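Local coordinates for malonyl CoA-acyl carrier protein transacylase (Clostridium perfringens, PDB 3PTW) that probably transfers the malonyl group from malonyl-CoA to acyl carrier protein, a step that supplies fatty acid synthesis, at residues 49-53 against 54-58; 103-106 against 107-110. All blocks are in the same frame, centred on the assembly; numbering follows the deposited sequence.

Contact 1: 49-53 against 54-58; sequences FNDPE and GLLNK
Gly54 meets Asp51 through the backbone: its N donates to Asp51 O at 3.2 Å, closing a type I beta turn over Pro52 and Glu53. The donor stands 61° out of the carbonyl plane, a bent approach consistent with the tight turn. Gly54 has positive phi, and beyond it the next two amides point to the Asp51 carboxylate. Leu55 N reaches Asp51 OD2 at 2.6 Å, on the syn lone pair, though the N-H...O angle is only 136°. The side chains of Leu55 and Glu53 cross, with Leu55 CD2 lying 3.2 Å from Glu53 OE2. Helices 44-49 and 59-79 of the acyltransferase domain are thus joined by a loop of two consecutive type I turns, bridged by the Asp51 carboxylate. Leu56 N donates to Asp51 OD1 at 3.1 Å, from above the carboxylate plane, and weakly to OD2; Leu56 CB packs beside OD1. With CG anti to the backbone N (chi1 -170°), Asp51 extends across to both amides. Leu56 itself is buried against Leu47 and Ala65. Lys58 N returns to Leu55 O at 2.7 Å, closing the second turn at the N-cap of helix 59-79, while Lys58 NZ curls back to Gly54 O at 3.1 Å.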
loop_
_atom_site.group_PDB
_atom_site.type_symbol
_atom_site.label_atom_id
_atom_site.label_comp_id
_atom_site.label_asym_id
_atom_site.label_seq_id
_atom_site.Cartn_x
_atom_site.Cartn_y
_atom_site.Cartn_z
ATOM N N PHE A 49 12.261 1.990 -15.376
ATOM C CA PHE A 49 13.402 1.152 -15.723
ATOM C C PHE A 49 14.702 1.917 -15.577
ATOM O O PHE A 49 15.713 1.333 -15.203
ATOM C CB PHE A 49 13.268 0.546 -17.138
ATOM C CG PHE A 49 11.937 -0.140 -17.400
ATOM C CD1 PHE A 49 11.165 -0.650 -16.346
ATOM C CD2 PHE A 49 11.463 -0.286 -18.705
ATOM C CE1 PHE A 49 9.944 -1.274 -16.588
ATOM C CE2 PHE A 49 10.248 -0.916 -18.958
ATOM C CZ PHE A 49 9.479 -1.406 -17.901
ATOM N N ASN A 50 14.669 3.222 -15.847
ATOM C CA ASN A 50 15.878 4.045 -15.782
ATOM C C ASN A 50 15.858 5.172 -14.769
ATOM O O ASN A 50 16.872 5.431 -14.130
ATOM C CB ASN A 50 16.214 4.600 -17.160
ATOM C CG ASN A 50 16.739 3.538 -18.083
ATOM O OD1 ASN A 50 17.739 2.895 -17.782
ATOM N ND2 ASN A 50 16.060 3.332 -19.208
ATOM N N ASP A 51 14.707 5.836 -14.640
ATOM C CA ASP A 51 14.552 7.047 -13.807
ATOM C C ASP A 51 15.624 8.145 -14.018
ATOM O O ASP A 51 16.239 8.602 -13.039
ATOM C CB ASP A 51 14.445 6.670 -12.325
ATOM C CG ASP A 51 14.046 7.842 -11.450
ATOM O OD1 ASP A 51 14.334 7.793 -10.228
ATOM O OD2 ASP A 51 13.459 8.812 -11.986
ATOM N N PRO A 52 15.818 8.599 -15.278
ATOM C CA PRO A 52 16.898 9.540 -15.620
ATOM C C PRO A 52 16.703 10.983 -15.130
ATOM O O PRO A 52 17.626 11.794 -15.244
ATOM C CB PRO A 52 16.904 9.521 -17.154
ATOM C CG PRO A 52 15.498 9.211 -17.520
ATOM C CD PRO A 52 15.005 8.258 -16.463
ATOM N N GLU A 53 15.515 11.306 -14.620
ATOM C CA GLU A 53 15.247 12.642 -14.089
ATOM C C GLU A 53 15.200 12.626 -12.561
ATOM O O GLU A 53 15.099 13.684 -11.922
ATOM C CB GLU A 53 13.952 13.216 -14.675
ATOM C CG GLU A 53 14.005 13.518 -16.182
ATOM C CD GLU A 53 12.620 13.636 -16.825
ATOM O OE1 GLU A 53 12.524 13.504 -18.068
ATOM O OE2 GLU A 53 11.629 13.862 -16.097
ATOM N N GLY A 54 15.301 11.428 -11.987
ATOM C CA GLY A 54 15.297 11.256 -10.536
ATOM C C GLY A 54 13.923 11.435 -9.899
ATOM O O GLY A 54 13.814 11.980 -8.795
ATOM N N LEU A 55 12.874 10.966 -10.575
ATOM C CA LEU A 55 11.499 11.114 -10.057
ATOM C C LEU A 55 10.997 9.980 -9.181
ATOM O O LEU A 55 10.048 10.175 -8.425
ATOM C CB LEU A 55 10.481 11.336 -11.184
ATOM C CG LEU A 55 10.391 12.650 -11.962
ATOM C CD1 LEU A 55 10.998 13.841 -11.219
ATOM C CD2 LEU A 55 11.044 12.453 -13.301
ATOM N N LEU A 56 11.605 8.804 -9.281
ATOM C CA LEU A 56 11.019 7.612 -8.649
ATOM C C LEU A 56 10.743 7.736 -7.148
ATOM O O LEU A 56 9.820 7.098 -6.631
ATOM C CB LEU A 56 11.845 6.357 -8.954
ATOM C CG LEU A 56 11.082 5.053 -9.202
ATOM C CD1 LEU A 56 9.768 5.246 -9.989
ATOM C CD2 LEU A 56 11.978 4.063 -9.916
ATOM N N ASN A 57 11.518 8.565 -6.451
ATOM C CA ASN A 57 11.284 8.791 -5.017
ATOM C C ASN A 57 10.498 10.073 -4.714
ATOM O O ASN A 57 10.354 10.466 -3.551
ATOM C CB ASN A 57 12.594 8.759 -4.225
ATOM C CG ASN A 57 13.372 7.465 -4.415
ATOM O OD1 ASN A 57 12.813 6.363 -4.384
ATOM N ND2 ASN A 57 14.680 7.595 -4.604
ATOM N N LYS A 58 9.988 10.719 -5.759
ATOM C CA LYS A 58 9.048 11.828 -5.595
ATOM C C LYS A 58 7.619 11.269 -5.626
ATOM O O LYS A 58 7.192 10.704 -6.631
ATOM C CB LYS A 58 9.271 12.889 -6.682
ATOM C CG LYS A 58 10.075 14.142 -6.250
ATOM C CD LYS A 58 11.276 13.860 -5.322
ATOM C CE LYS A 58 12.504 13.329 -6.066
ATOM N NZ LYS A 58 13.095 14.340 -6.991
#

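Contact 2: 103-106 against 107-110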
loop_
_atom_site.group_PDB
_atom_site.type_symbol
_atom_site.label_atom_id
_atom_site.label_comp_id
_atom_site.label_asym_id
_atom_site.label_seq_id
_atom_site.Cartn_x
_atom_site.Cartn_y
_atom_site.Cartn_z
ATOM N N ALA A 103 -13.549 -2.068 -9.655
ATOM C CA ALA A 103 -14.238 -0.875 -9.146
ATOM C C ALA A 103 -13.711 0.387 -9.825
ATOM O O ALA A 103 -14.439 1.369 -10.025
ATOM C CB ALA A 103 -14.074 -0.777 -7.655
ATOM N N ILE A 104 -12.423 0.345 -10.162
ATOM C CA ILE A 104 -11.753 1.449 -10.811
ATOM C C ILE A 104 -10.997 0.890 -12.006
ATOM O O ILE A 104 -10.394 -0.172 -11.940
ATOM C CB ILE A 104 -10.800 2.218 -9.835
ATOM C CG1 ILE A 104 -11.590 2.802 -8.644
ATOM C CG2 ILE A 104 -10.081 3.347 -10.558
ATOM C CD1 ILE A 104 -10.714 3.367 -7.493
ATOM N N ASN A 105 -11.071 1.620 -13.100
ATOM C CA ASN A 105 -10.356 1.317 -14.324
ATOM C C ASN A 105 -8.855 1.593 -14.132
ATOM O O ASN A 105 -8.474 2.500 -13.392
ATOM C CB ASN A 105 -10.981 2.191 -15.426
ATOM C CG ASN A 105 -10.166 2.253 -16.670
ATOM O OD1 ASN A 105 -9.587 3.295 -16.979
ATOM N ND2 ASN A 105 -10.126 1.151 -17.419
ATOM N N PHE A 106 -8.009 0.795 -14.771
ATOM C CA PHE A 106 -6.556 1.009 -14.704
ATOM C C PHE A 106 -6.100 2.429 -15.107
ATOM O O PHE A 106 -5.420 3.099 -14.325
ATOM C CB PHE A 106 -5.790 -0.058 -15.504
ATOM C CG PHE A 106 -4.311 0.227 -15.619
ATOM C CD1 PHE A 106 -3.492 0.186 -14.492
ATOM C CD2 PHE A 106 -3.747 0.575 -16.849
ATOM C CE1 PHE A 106 -2.132 0.470 -14.588
ATOM C CE2 PHE A 106 -2.392 0.851 -16.956
ATOM C CZ PHE A 106 -1.581 0.797 -15.821
ATOM N N GLU A 107 -6.470 2.881 -16.309
ATOM C CA GLU A 107 -6.125 4.236 -16.776
ATOM C C GLU A 107 -6.543 5.335 -15.783
ATOM O O GLU A 107 -5.788 6.271 -15.541
ATOM C CB GLU A 107 -6.713 4.530 -18.165
ATOM C CG GLU A 107 -5.997 3.841 -19.324
ATOM C CD GLU A 107 -6.535 2.446 -19.625
ATOM O OE1 GLU A 107 -6.481 2.045 -20.806
ATOM O OE2 GLU A 107 -7.017 1.748 -18.694
ATOM N N ASP A 108 -7.739 5.204 -15.216
ATOM C CA ASP A 108 -8.219 6.136 -14.203
ATOM C C ASP A 108 -7.431 5.961 -12.917
ATOM O O ASP A 108 -7.111 6.936 -12.234
ATOM C CB ASP A 108 -9.717 5.940 -13.952
ATOM C CG ASP A 108 -10.556 6.240 -15.178
ATOM O OD1 ASP A 108 -10.062 6.918 -16.108
ATOM O OD2 ASP A 108 -11.716 5.795 -15.215
ATOM N N GLY A 109 -7.100 4.711 -12.607
ATOM C CA GLY A 109 -6.249 4.398 -11.466
ATOM C C GLY A 109 -4.939 5.152 -11.528
ATOM O O GLY A 109 -4.624 5.928 -10.624
ATOM N N VAL A 110 -4.178 4.961 -12.603
ATOM C CA VAL A 110 -2.865 5.601 -12.674
ATOM C C VAL A 110 -2.937 7.116 -12.633
ATOM O O VAL A 110 -2.202 7.723 -11.865
ATOM C CB VAL A 110 -1.971 5.110 -13.837
ATOM C CG1 VAL A 110 -1.317 3.808 -13.466
ATOM C CG2 VAL A 110 -2.737 5.006 -15.157
HETATM O O HOH W 1 -12.626 4.297 -13.270
#
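Asn105 caps helix 106-122: its OD1 accepts from Asp108 N at 3.2 Å, with an N-H...O angle of 153° and the donor above the amide plane. The torsion chi1 of 166° swings the Asn105 amide over the first turn, where OD1 can face Asp108 N. The reciprocal bond of a capping box is replaced by water: one molecule accepts from Asn105 N at 3.1 Å and donates to Asp108 OD2 at 2.6 Å. At the other end of the amide, Asn105 ND2 makes a weak bond of 3.4 Å to Glu107 OE2, the two flat groups only 20° from parallel. That carboxylate oxygen also forms a salt bridge with Arg35, which probably stabilises its negative charge. Regular helical bonding starts with Gly109 N to Asn105 O at 2.7 Å and Val110 N to Phe106 O at 2.8 Å. On the apolar side, Phe106 CE1 touches Val110 CG1 at 3.6 Å. The capped end follows helix 93-100 through a short loop, with Phe106 set against Val32 and Ser36 of helix 27-40 and Met71 of helix 59-79, and Val110 against Ile67 and Thr68 of helix 59-79.

Contact 1 lies in a loop leading into a helix, whereas contact 2 spans the end of a loop and the first turn of one. Helix 59-79 ties them together: contact 1 ends at its N-cap, and the ring and valine of contact 2 pack on its flank. They do not touch, their centres being 22 Å apart and their nearest atoms about 11 Å. Contact 1 is a surface feature, with a single buried residue among the six that touch. Four of seven are buried in contact 2. In contact 1 an aspartate carboxylate binds backbone amides of a non-helical loop directly; in contact 2 a neutral asparagine caps a helix, while its aspartate works through water and apolar packing faces the interior.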